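Local coordinates for DNA polymerase III, gamma subunit-related protein (Thermotoga maritima, PDB 2GNO), which probably binds DNA and resembles the gamma- and delta-prime-type subunits of bacterial DNA polymerase III, with an AAA+-like region followed by a helical C-terminal region, at residues I62-I67 against T95-A101; T82-V86 against E111-I115; K198-K202 against L243-R247; P31-S35 against V116-R120. One frame throughout, in Å; residues are numbered along the deposited sequence. Where two conformers were deposited one is given.

Interaction 1. Residues I62-I67 against T95-A101; sequences IGIDDI and TQQAANA
The backbone N of Thr95 donates to the carbonyl O of Ile62 at 3.2 Å. The same oxygen is pressed by a methyl group, Ala98 CB lying 3.3 Å from Ile62 O, while Thr95 CG2 approaches it more loosely. Thr95 is the N-cap of helix 96-101: with OG1 turned between the backbone N and the carbonyl carbon (chi1 62°), the hydroxyl faces into the first turn, and Ala98 N donates to Thr95 OG1 at 3.0 Å. Replacing Thr95 by a valine would probably leave the Ala98 amide without its capping acceptor and let the first turn fray. Gly63 caps the other helix, 64-74; its N donates to Asp66 OD2 from the anti side of the carboxylate, the half of a capping box that a glycine N-cap still permits. The two helices thus start next to each other in the P-loop NTPase-type alpha/beta region, helix 64-74 lying on one face of its parallel sheet. Small residues allow the close approach. Ile67 drives in over Ala98, its CG1 3.4 Å from Ala98 O and 3.6 Å from Ala98 CB, while its CG2 branch reaches the Ala101 methyl. Ile64 comes from the outer side: CG1 points opposite the backbone N (chi1 -172°), carrying the extended chain past Gln97 to put CG1 3.9 Å from Ala101 CB. Ile67 also rests on Phe102.

Interaction 2. Residues T82-V86 against E111-I115; sequences TRKYV and EYAVI
The Tyr85 ring and the Val114 side chain lie alongside each other, pointing the same way; Val114 CB meets the ring obliquely, 3.6 Å from Tyr85 CD2. The Tyr112 ring instead offers an edge, near whose plane Lys84 CB sits 4.2 Å from Tyr112 CD1. At the edge of the Arg83 guanidinium, in its plane, a water accepts a weak bond from NE and donates to Glu111 O and Ala113 O, linking the strand entrances. Arg83 runs extended from CG to NE across Val114, and its CD touches Val114 CG2 at 3.6 Å. Strands 84-88 and 113-119 are neighbours in the five-stranded parallel sheet of the AAA+-like region; segments 84-86 and 113-115 run 17° from parallel. Lys84 N donates to Tyr112 O at 2.8 Å, Val114 N to Lys84 O, and Val86 N to Val114 O at 3.0 Å; Val114 O also takes a CA-H...O contact from Tyr85 CA. The side chains alternate between the two faces. Tyr85 and Val114 share one, where Tyr85 lies against helix 30-43 and hands its OH to Glu43. Lys84, Val86, Ala113 and Ile115 share the other, where Val86 and Ala113 pack on helix 64-74 and Ile115 on Phe102. There the Lys84 ammonium is held by the carbonyls of Phe73 and Tyr76 and lies in cation-pi contact with the Phe73 ring, while Tyr112 OH bonds Leu74 O.

Interaction 3. Residues K198-K202 against L243-R247; sequences KVLSK and LLIQR
Arg247 reaches from its helix across to the turn at 198-202 and sets its guanidinium among backbone carbonyls. Ser201 O lies near the edge of the group, 16° out of its plane, and accepts from Arg247 NH1 at 3.0 Å with an N-H...O angle of 152°. Val199 O sits differently, over one face: it is only 2.8 Å from Arg247 NH1, yet the angle is too poor for a hydrogen bond. A bend at chi3 (68°) swings the end of the arginine into this position. Lys198 to Ser201 form a type I beta turn, in which Lys198 O accepts from both the N and the OG of Ser201.

Beside the arginine, the apolar side chains meet at angles. Val199 slants across Leu244, its CG2 3.8 Å from Leu244 CD1, and Leu200 slants across Leu243, with Leu200 CD2 3.8 Å from Leu243 CD2. The same Leu200 methyl also approaches Leu244 CB. In this way the loop between helices 192-195 and 203-219 docks on helix 239-254 in the all-helical C-terminal part of the chain; Ile236 touches Val199 and Leu244, and Cys210 of helix 203-219 touches Arg247. A leucine in place of Arg247 removes the donor to Ser201 O and would probably leave the turn held to the helix by apolar contacts alone. Since the partners in the turn are neutral carbonyls, the cation is probably stabilised here by their dipoles, one met through an N-H and another only by its close approach over the face, without a carboxylate from either segment.

Interaction 4. Residues P31-S35 against V116-R120; sequences PREVS and VLNTR
Asn118 projects from strand 113-119 onto the first turn of helix 30-43, where the axis of residues 31-35 runs nearly antiparallel to that of 116-119 (166°) over one face of the central sheet. The strand order, 2-3-4-1-5 counted along the chain, is that of an AAA+ module, and the end of this strand probably corresponds to the place where active AAA+ ATPases carry the sensor 1 residue. From its CB, Asn118 first meets the helix at Pro31, with Asn118 CB 4.1 Å from Pro31 CB and, on the other hand, 3.5 Å from Ser35 OG. CG is turned between the backbone N and the carbonyl carbon (chi1 65°), and this lays the amide along the helix with its two ends apart. OD1 meets Arg32, whose CG is 3.6 Å from Asn118 OD1; the same oxygen accepts from the backbone N of Asp90, while in one of its conformers Arg32 NH1 makes a salt bridge with Asp56. ND2 turns to Ser35 and donates to Ser35 OG at 3.0 Å; the hydroxyl lies out of the amide plane and the bond is bent, 136° at the hydrogen. His89 ND1 is a further partner of ND2, and these bonds at both ends fix the amide against flipping. Ser35 OG relays the bonding: it accepts from Asn118 and donates to Pro31 O at 2.7 Å, an oxygen that also takes Ser35 N, the two donors arriving from opposite faces of the carbonyl plane. Val116 CG1 packs against the same hydroxyl, 3.7 Å from Ser35 OG.

Interactions 2 and 4 are the buried ones and share strand 113-119: the pairing runs on from one to the other, Val86 O meeting Val116 N at 2.7 Å, a probable hydrogen bond. The first joins neighbouring strands by main-chain bonds, the second a helix to the sheet through a side-chain relay. Interaction 1, partly buried, packs two helix starts with capping bonds and small apolar residues; its nearest atoms are about 7 Å from both. Interaction 3 is also partly buried but belongs to the helical C-terminal part, its centre about 35 Å from that of interaction 2, and combines a cation on carbonyls with leucine and valine contacts.

Interaction 1. Residues I62-I67 against T95-A101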
loop_
_atom_site.group_PDB
_atom_site.type_symbol
_atom_site.label_atom_id
_atom_site.label_comp_id
_atom_site.label_asym_id
_atom_site.label_seq_id
_atom_site.Cartn_x
_atom_site.Cartn_y
_atom_site.Cartn_z
ATOM N N ILE A 62 -9.762 0.031 -12.412
ATOM C CA ILE A 62 -8.875 0.077 -13.582
ATOM C C ILE A 62 -9.843 -0.174 -14.743
ATOM O O ILE A 62 -10.318 -1.291 -14.913
ATOM C CB ILE A 62 -7.771 -0.982 -13.542
ATOM C CG1 ILE A 62 -6.825 -0.698 -12.376
ATOM C CG2 ILE A 62 -6.964 -0.962 -14.869
ATOM C CD1 ILE A 62 -5.728 -1.797 -12.175
ATOM N N GLY A 63 -10.132 0.863 -15.529
ATOM C CA GLY A 63 -11.068 0.761 -16.624
ATOM C C GLY A 63 -10.532 0.363 -17.982
ATOM O O GLY A 63 -9.322 0.237 -18.184
ATOM N N ILE A 64 -11.466 0.183 -18.919
ATOM C CA ILE A 64 -11.142 -0.194 -20.297
ATOM C C ILE A 64 -10.244 0.854 -20.976
ATOM O O ILE A 64 -9.472 0.495 -21.858
ATOM C CB ILE A 64 -12.421 -0.532 -21.155
ATOM C CG1 ILE A 64 -12.035 -1.110 -22.532
ATOM C CG2 ILE A 64 -13.349 0.676 -21.316
ATOM C CD1 ILE A 64 -13.210 -1.658 -23.324
ATOM N N ASP A 65 -10.326 2.114 -20.540
ATOM C CA ASP A 65 -9.503 3.182 -21.071
ATOM C C ASP A 65 -8.036 2.892 -20.696
ATOM O O ASP A 65 -7.147 3.100 -21.525
ATOM C CB ASP A 65 -9.947 4.535 -20.511
ATOM C CG ASP A 65 -9.408 5.731 -21.309
ATOM O OD1 ASP A 65 -8.824 5.559 -22.404
ATOM O OD2 ASP A 65 -9.614 6.870 -20.846
ATOM N N ASP A 66 -7.786 2.444 -19.454
ATOM C CA ASP A 66 -6.426 2.074 -19.021
ATOM C C ASP A 66 -5.928 0.911 -19.857
ATOM O O ASP A 66 -4.754 0.862 -20.181
ATOM C CB ASP A 66 -6.344 1.699 -17.535
ATOM C CG ASP A 66 -6.665 2.855 -16.613
ATOM O OD1 ASP A 66 -6.146 3.970 -16.828
ATOM O OD2 ASP A 66 -7.428 2.634 -15.652
ATOM N N ILE A 67 -6.810 -0.014 -20.235
ATOM C CA ILE A 67 -6.411 -1.153 -21.066
ATOM C C ILE A 67 -6.073 -0.680 -22.492
ATOM O O ILE A 67 -5.164 -1.211 -23.116
ATOM C CB ILE A 67 -7.457 -2.279 -21.057
ATOM C CG1 ILE A 67 -7.739 -2.748 -19.608
ATOM C CG2 ILE A 67 -7.014 -3.465 -21.923
ATOM C CD1 ILE A 67 -6.544 -3.139 -18.766
ATOM N N THR A 95 -12.181 -3.751 -14.276
ATOM C CA THR A 95 -13.607 -3.880 -14.503
ATOM C C THR A 95 -13.782 -5.060 -15.440
ATOM O O THR A 95 -12.801 -5.554 -16.001
ATOM C CB THR A 95 -14.197 -2.633 -15.213
ATOM O OG1 THR A 95 -13.590 -2.470 -16.507
ATOM C CG2 THR A 95 -13.986 -1.372 -14.387
ATOM N N GLN A 96 -15.030 -5.507 -15.617
ATOM C CA GLN A 96 -15.337 -6.617 -16.535
ATOM C C GLN A 96 -14.967 -6.253 -17.977
ATOM O O GLN A 96 -14.499 -7.109 -18.740
ATOM C CB GLN A 96 -16.837 -6.972 -16.488
ATOM C CG GLN A 96 -17.347 -7.558 -15.182
ATOM C CD GLN A 96 -16.879 -8.992 -14.906
ATOM O OE1 GLN A 96 -16.162 -9.605 -15.703
ATOM N NE2 GLN A 96 -17.314 -9.535 -13.772
ATOM N N GLN A 97 -15.171 -4.982 -18.336
ATOM C CA GLN A 97 -14.841 -4.489 -19.675
ATOM C C GLN A 97 -13.337 -4.466 -19.874
ATOM O O GLN A 97 -12.858 -4.851 -20.944
ATOM C CB GLN A 97 -15.429 -3.099 -19.957
ATOM C CG GLN A 97 -16.941 -3.054 -20.167
ATOM C CD GLN A 97 -17.777 -3.433 -18.956
ATOM O OE1 GLN A 97 -17.348 -3.303 -17.801
ATOM N NE2 GLN A 97 -18.996 -3.890 -19.216
ATOM N N ALA A 98 -12.610 -4.033 -18.837
ATOM C CA ALA A 98 -11.142 -3.961 -18.843
ATOM C C ALA A 98 -10.532 -5.363 -18.959
ATOM O O ALA A 98 -9.611 -5.583 -19.742
ATOM C CB ALA A 98 -10.635 -3.292 -17.552
ATOM N N ALA A 99 -11.025 -6.296 -18.156
ATOM C CA ALA A 99 -10.563 -7.685 -18.208
ATOM C C ALA A 99 -10.810 -8.293 -19.588
ATOM O O ALA A 99 -9.887 -8.848 -20.186
ATOM C CB ALA A 99 -11.256 -8.507 -17.156
ATOM N N ASN A 100 -12.043 -8.152 -20.087
ATOM C CA ASN A 100 -12.457 -8.655 -21.396
ATOM C C ASN A 100 -11.569 -8.111 -22.508
ATOM O O ASN A 100 -11.100 -8.865 -23.357
ATOM C CB ASN A 100 -13.910 -8.235 -21.688
ATOM C CG ASN A 100 -14.408 -8.703 -23.058
ATOM O OD1 ASN A 100 -13.974 -9.734 -23.586
ATOM N ND2 ASN A 100 -15.367 -7.963 -23.618
ATOM N N ALA A 101 -11.356 -6.801 -22.498
ATOM C CA ALA A 101 -10.523 -6.141 -23.500
ATOM C C ALA A 101 -9.048 -6.540 -23.436
ATOM O O ALA A 101 -8.344 -6.414 -24.439
ATOM C CB ALA A 101 -10.648 -4.625 -23.370
#

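Interaction 2. Residues T82-V86 against E111-I115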
loop_
_atom_site.group_PDB
_atom_site.type_symbol
_atom_site.label_atom_id
_atom_site.label_comp_id
_atom_site.label_asym_id
_atom_site.label_seq_id
_atom_site.Cartn_x
_atom_site.Cartn_y
_atom_site.Cartn_z
ATOM N N THR A 82 15.622 -5.090 -24.120
ATOM C CA THR A 82 15.374 -6.239 -25.006
ATOM C C THR A 82 13.848 -6.426 -25.036
ATOM O O THR A 82 13.262 -6.641 -26.098
ATOM C CB THR A 82 16.078 -7.518 -24.485
ATOM O OG1 THR A 82 17.491 -7.309 -24.487
ATOM C CG2 THR A 82 15.778 -8.726 -25.351
ATOM N N ARG A 83 13.219 -6.321 -23.855
ATOM C CA ARG A 83 11.778 -6.431 -23.697
ATOM C C ARG A 83 11.110 -5.140 -23.190
ATOM O O ARG A 83 11.746 -4.287 -22.573
ATOM C CB ARG A 83 11.451 -7.586 -22.745
ATOM C CG ARG A 83 11.828 -8.940 -23.325
ATOM C CD ARG A 83 11.582 -10.111 -22.390
ATOM N NE ARG A 83 11.835 -11.378 -23.080
ATOM C CZ ARG A 83 13.038 -11.932 -23.274
ATOM N NH1 ARG A 83 14.162 -11.370 -22.833
ATOM N NH2 ARG A 83 13.113 -13.087 -23.942
ATOM N N LYS A 84 9.820 -5.007 -23.487
ATOM C CA LYS A 84 8.977 -3.887 -23.042
ATOM C C LYS A 84 8.152 -4.442 -21.864
ATOM O O LYS A 84 7.672 -5.571 -21.924
ATOM C CB LYS A 84 8.105 -3.397 -24.184
ATOM C CG LYS A 84 7.058 -2.433 -23.772
ATOM C CD LYS A 84 6.411 -1.715 -24.945
ATOM C CE LYS A 84 7.271 -0.616 -25.480
ATOM N NZ LYS A 84 6.526 0.257 -26.421
ATOM N N TYR A 85 7.964 -3.639 -20.825
ATOM C CA TYR A 85 7.271 -4.073 -19.619
ATOM C C TYR A 85 6.063 -3.226 -19.264
ATOM O O TYR A 85 6.104 -2.031 -19.426
ATOM C CB TYR A 85 8.234 -4.011 -18.433
ATOM C CG TYR A 85 9.436 -4.910 -18.583
ATOM C CD1 TYR A 85 10.519 -4.528 -19.376
ATOM C CD2 TYR A 85 9.524 -6.109 -17.891
ATOM C CE1 TYR A 85 11.609 -5.344 -19.537
ATOM C CE2 TYR A 85 10.617 -6.954 -18.058
ATOM C CZ TYR A 85 11.657 -6.555 -18.891
ATOM O OH TYR A 85 12.782 -7.309 -19.060
ATOM N N VAL A 86 4.985 -3.864 -18.816
ATOM C CA VAL A 86 3.801 -3.153 -18.360
ATOM C C VAL A 86 3.536 -3.627 -16.938
ATOM O O VAL A 86 3.416 -4.818 -16.715
ATOM C CB VAL A 86 2.542 -3.416 -19.226
ATOM C CG1 VAL A 86 1.309 -2.769 -18.595
ATOM C CG2 VAL A 86 2.744 -2.908 -20.622
ATOM N N GLU A 111 5.918 -10.799 -28.697
ATOM C CA GLU A 111 7.150 -11.558 -28.367
ATOM C C GLU A 111 8.112 -10.811 -27.431
ATOM O O GLU A 111 8.704 -11.408 -26.539
ATOM C CB GLU A 111 7.898 -12.073 -29.627
ATOM C CG GLU A 111 8.392 -11.034 -30.691
ATOM C CD GLU A 111 7.298 -10.425 -31.598
ATOM O OE1 GLU A 111 6.117 -10.835 -31.513
ATOM O OE2 GLU A 111 7.634 -9.534 -32.410
ATOM N N TYR A 112 8.208 -9.500 -27.633
ATOM C CA TYR A 112 9.054 -8.605 -26.849
ATOM C C TYR A 112 8.376 -8.044 -25.570
ATOM O O TYR A 112 8.990 -7.253 -24.889
ATOM C CB TYR A 112 9.550 -7.432 -27.739
ATOM C CG TYR A 112 8.425 -6.628 -28.390
ATOM C CD1 TYR A 112 7.670 -5.696 -27.659
ATOM C CD2 TYR A 112 8.120 -6.798 -29.741
ATOM C CE1 TYR A 112 6.633 -4.979 -28.258
ATOM C CE2 TYR A 112 7.101 -6.085 -30.340
ATOM C CZ TYR A 112 6.361 -5.177 -29.597
ATOM O OH TYR A 112 5.348 -4.477 -30.211
ATOM N N ALA A 113 7.153 -8.461 -25.235
ATOM C CA ALA A 113 6.432 -7.943 -24.067
ATOM C C ALA A 113 6.400 -8.791 -22.785
ATOM O O ALA A 113 6.334 -10.007 -22.814
ATOM C CB ALA A 113 5.009 -7.639 -24.466
ATOM N N VAL A 114 6.429 -8.115 -21.653
ATOM C CA VAL A 114 6.314 -8.759 -20.347
ATOM C C VAL A 114 5.243 -7.958 -19.639
ATOM O O VAL A 114 5.414 -6.765 -19.456
ATOM C CB VAL A 114 7.598 -8.724 -19.545
ATOM C CG1 VAL A 114 7.381 -9.395 -18.175
ATOM C CG2 VAL A 114 8.720 -9.402 -20.322
ATOM N N ILE A 115 4.129 -8.588 -19.283
ATOM C CA ILE A 115 3.063 -7.893 -18.574
ATOM C C ILE A 115 3.174 -8.380 -17.145
ATOM O O ILE A 115 3.151 -9.596 -16.907
ATOM C CB ILE A 115 1.670 -8.163 -19.154
ATOM C CG1 ILE A 115 1.625 -7.752 -20.639
ATOM C CG2 ILE A 115 0.631 -7.407 -18.325
ATOM C CD1 ILE A 115 0.292 -8.082 -21.352
HETATM O O HOH W 1 8.889 -11.328 -23.783
#

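Interaction 3. Residues K198-K202 against L243-R247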
loop_
_atom_site.group_PDB
_atom_site.type_symbol
_atom_site.label_atom_id
_atom_site.label_comp_id
_atom_site.label_asym_id
_atom_site.label_seq_id
_atom_site.Cartn_x
_atom_site.Cartn_y
_atom_site.Cartn_z
ATOM N N LYS A 198 0.472 16.123 6.598
ATOM C CA LYS A 198 1.216 14.879 6.417
ATOM C C LYS A 198 0.444 13.600 6.738
ATOM O O LYS A 198 0.844 12.546 6.293
ATOM C CB LYS A 198 2.474 14.897 7.283
ATOM C CG LYS A 198 3.471 16.035 6.988
ATOM C CD LYS A 198 4.637 15.948 7.959
ATOM C CE LYS A 198 5.679 17.025 7.744
ATOM N NZ LYS A 198 6.371 16.868 6.442
ATOM N N VAL A 199 -0.664 13.675 7.482
ATOM C CA VAL A 199 -1.405 12.456 7.860
ATOM C C VAL A 199 -1.932 11.636 6.670
ATOM O O VAL A 199 -2.147 10.437 6.824
ATOM C CB VAL A 199 -2.523 12.722 8.916
ATOM C CG1 VAL A 199 -1.929 13.408 10.139
ATOM C CG2 VAL A 199 -3.660 13.561 8.342
ATOM N N LEU A 200 -2.112 12.258 5.498
ATOM C CA LEU A 200 -2.571 11.548 4.313
ATOM C C LEU A 200 -1.435 11.196 3.328
ATOM O O LEU A 200 -1.711 10.643 2.265
ATOM C CB LEU A 200 -3.670 12.342 3.603
ATOM C CG LEU A 200 -4.906 12.702 4.440
ATOM C CD1 LEU A 200 -5.882 13.538 3.628
ATOM C CD2 LEU A 200 -5.617 11.469 4.986
ATOM N N SER A 201 -0.174 11.468 3.682
ATOM C CA SER A 201 0.969 11.153 2.802
ATOM C C SER A 201 1.206 9.652 2.703
ATOM O O SER A 201 0.836 8.892 3.577
ATOM C CB SER A 201 2.251 11.782 3.334
ATOM O OG SER A 201 2.115 13.180 3.471
ATOM N N LYS A 202 1.850 9.218 1.638
ATOM C CA LYS A 202 2.140 7.804 1.473
ATOM C C LYS A 202 3.342 7.411 2.318
ATOM O O LYS A 202 4.110 8.248 2.797
ATOM C CB LYS A 202 2.459 7.491 0.016
ATOM N N LEU A 243 -10.579 8.552 4.403
ATOM C CA LEU A 243 -9.222 8.006 4.316
ATOM C C LEU A 243 -8.517 8.043 5.669
ATOM O O LEU A 243 -7.872 7.077 6.032
ATOM C CB LEU A 243 -8.360 8.777 3.290
ATOM C CG LEU A 243 -6.869 8.403 3.127
ATOM C CD1 LEU A 243 -6.621 6.907 2.881
ATOM C CD2 LEU A 243 -6.250 9.238 2.005
ATOM N N LEU A 244 -8.620 9.162 6.390
ATOM C CA LEU A 244 -7.996 9.279 7.713
ATOM C C LEU A 244 -8.645 8.268 8.658
ATOM O O LEU A 244 -7.948 7.608 9.408
ATOM C CB LEU A 244 -8.105 10.706 8.245
ATOM C CG LEU A 244 -7.406 11.079 9.561
ATOM C CD1 LEU A 244 -5.910 10.796 9.565
ATOM C CD2 LEU A 244 -7.658 12.530 9.875
ATOM N N ILE A 245 -9.966 8.142 8.614
ATOM C CA ILE A 245 -10.678 7.156 9.459
ATOM C C ILE A 245 -10.122 5.759 9.244
ATOM O O ILE A 245 -9.779 5.079 10.201
ATOM C CB ILE A 245 -12.198 7.170 9.201
ATOM C CG1 ILE A 245 -12.796 8.437 9.810
ATOM C CG2 ILE A 245 -12.898 5.922 9.829
ATOM C CD1 ILE A 245 -14.220 8.695 9.409
ATOM N N GLN A 246 -10.019 5.362 7.984
ATOM C CA GLN A 246 -9.482 4.044 7.628
ATOM C C GLN A 246 -8.070 3.842 8.166
ATOM O O GLN A 246 -7.799 2.850 8.823
ATOM C CB GLN A 246 -9.533 3.825 6.101
ATOM C CG GLN A 246 -10.942 3.749 5.519
ATOM C CD GLN A 246 -11.743 2.580 6.070
ATOM O OE1 GLN A 246 -11.177 1.610 6.572
ATOM N NE2 GLN A 246 -13.066 2.661 5.964
ATOM N N ARG A 247 -7.201 4.810 7.934
ATOM C CA ARG A 247 -5.829 4.705 8.409
ATOM C C ARG A 247 -5.718 4.655 9.908
ATOM O O ARG A 247 -4.967 3.843 10.423
ATOM C CB ARG A 247 -4.983 5.860 7.931
ATOM C CG ARG A 247 -4.846 5.861 6.485
ATOM C CD ARG A 247 -3.998 6.965 6.017
ATOM N NE ARG A 247 -2.619 6.762 6.427
ATOM C CZ ARG A 247 -1.588 7.425 5.924
ATOM N NH1 ARG A 247 -1.742 8.329 4.965
ATOM N NH2 ARG A 247 -0.382 7.137 6.359
#

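Interaction 4. Residues P31-S35 against V116-R120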
loop_
_atom_site.group_PDB
_atom_site.type_symbol
_atom_site.label_atom_id
_atom_site.label_comp_id
_atom_site.label_asym_id
_atom_site.label_seq_id
_atom_site.Cartn_x
_atom_site.Cartn_y
_atom_site.Cartn_z
ATOM N N PRO A 31 4.451 -7.155 -3.298
ATOM C CA PRO A 31 4.082 -7.465 -4.700
ATOM C C PRO A 31 4.333 -6.296 -5.659
ATOM O O PRO A 31 4.837 -6.529 -6.759
ATOM C CB PRO A 31 2.602 -7.829 -4.623
ATOM C CG PRO A 31 2.446 -8.359 -3.186
ATOM C CD PRO A 31 3.358 -7.501 -2.365
ATOM N N ARG A 32 3.961 -5.082 -5.245
ATOM C CA ARG A 32 4.167 -3.863 -6.035
ATOM C C ARG A 32 5.645 -3.539 -6.245
ATOM O O ARG A 32 6.035 -3.171 -7.348
ATOM C CB ARG A 32 3.506 -2.664 -5.359
ATOM C CG ARG A 32 1.982 -2.658 -5.364
ATOM C CD ARG A 32 1.450 -1.644 -4.361
ATOM N NE ARG A 32 2.058 -0.322 -4.555
ATOM C CZ ARG A 32 1.616 0.646 -5.365
ATOM N NH1 ARG A 32 0.497 0.526 -6.056
ATOM N NH2 ARG A 32 2.303 1.786 -5.447
ATOM N N GLU A 33 6.445 -3.656 -5.185
ATOM C CA GLU A 33 7.903 -3.378 -5.245
ATOM C C GLU A 33 8.695 -4.412 -6.018
ATOM O O GLU A 33 9.672 -4.070 -6.689
ATOM C CB GLU A 33 8.475 -3.190 -3.854
ATOM C CG GLU A 33 7.915 -1.963 -3.156
ATOM C CD GLU A 33 8.220 -0.683 -3.884
ATOM O OE1 GLU A 33 9.366 -0.485 -4.327
ATOM O OE2 GLU A 33 7.308 0.138 -4.007
ATOM N N VAL A 34 8.297 -5.672 -5.919
ATOM C CA VAL A 34 8.921 -6.716 -6.723
ATOM C C VAL A 34 8.650 -6.411 -8.224
ATOM O O VAL A 34 9.569 -6.523 -9.059
ATOM C CB VAL A 34 8.396 -8.120 -6.344
ATOM C CG1 VAL A 34 8.856 -9.172 -7.368
ATOM C CG2 VAL A 34 8.876 -8.493 -4.929
ATOM N N SER A 35 7.409 -6.038 -8.529
ATOM C CA SER A 35 6.973 -5.686 -9.884
ATOM C C SER A 35 7.775 -4.526 -10.457
ATOM O O SER A 35 8.230 -4.599 -11.598
ATOM C CB SER A 35 5.471 -5.334 -9.924
ATOM O OG SER A 35 4.681 -6.398 -9.415
ATOM N N VAL A 116 3.345 -7.440 -16.209
ATOM C CA VAL A 116 3.506 -7.755 -14.794
ATOM C C VAL A 116 2.328 -7.184 -14.013
ATOM O O VAL A 116 2.280 -6.012 -13.704
ATOM C CB VAL A 116 4.815 -7.149 -14.228
ATOM C CG1 VAL A 116 5.099 -7.733 -12.810
ATOM C CG2 VAL A 116 5.978 -7.470 -15.162
ATOM N N LEU A 117 1.368 -8.041 -13.709
ATOM C CA LEU A 117 0.220 -7.674 -12.938
ATOM C C LEU A 117 0.565 -8.020 -11.500
ATOM O O LEU A 117 1.425 -8.878 -11.258
ATOM C CB LEU A 117 -0.976 -8.534 -13.349
ATOM C CG LEU A 117 -1.413 -8.589 -14.813
ATOM C CD1 LEU A 117 -2.665 -9.439 -14.949
ATOM C CD2 LEU A 117 -1.693 -7.256 -15.323
ATOM N N ASN A 118 -0.048 -7.340 -10.541
ATOM C CA ASN A 118 0.154 -7.694 -9.132
ATOM C C ASN A 118 -1.132 -7.525 -8.336
ATOM O O ASN A 118 -1.991 -6.687 -8.648
ATOM C CB ASN A 118 1.387 -7.037 -8.476
ATOM C CG ASN A 118 1.289 -5.535 -8.379
ATOM O OD1 ASN A 118 0.482 -5.014 -7.640
ATOM N ND2 ASN A 118 2.192 -4.830 -9.061
ATOM N N THR A 119 -1.260 -8.358 -7.317
ATOM C CA THR A 119 -2.441 -8.372 -6.459
ATOM C C THR A 119 -2.130 -9.206 -5.237
ATOM O O THR A 119 -1.159 -9.954 -5.209
ATOM C CB THR A 119 -3.669 -9.024 -7.157
ATOM O OG1 THR A 119 -4.844 -8.865 -6.356
ATOM C CG2 THR A 119 -3.453 -10.536 -7.421
ATOM N N ARG A 120 -2.969 -9.073 -4.233
ATOM C CA ARG A 120 -2.842 -9.828 -2.984
ATOM C C ARG A 120 -4.025 -10.810 -2.830
ATOM O O ARG A 120 -4.095 -11.537 -1.847
ATOM C CB ARG A 120 -2.890 -8.817 -1.841
ATOM C CG ARG A 120 -1.816 -7.690 -1.895
ATOM C CD ARG A 120 -2.142 -6.621 -0.887
ATOM N NE ARG A 120 -2.279 -7.205 0.453
ATOM C CZ ARG A 120 -2.881 -6.632 1.503
ATOM N NH1 ARG A 120 -3.468 -5.431 1.419
ATOM N NH2 ARG A 120 -2.931 -7.293 2.661
#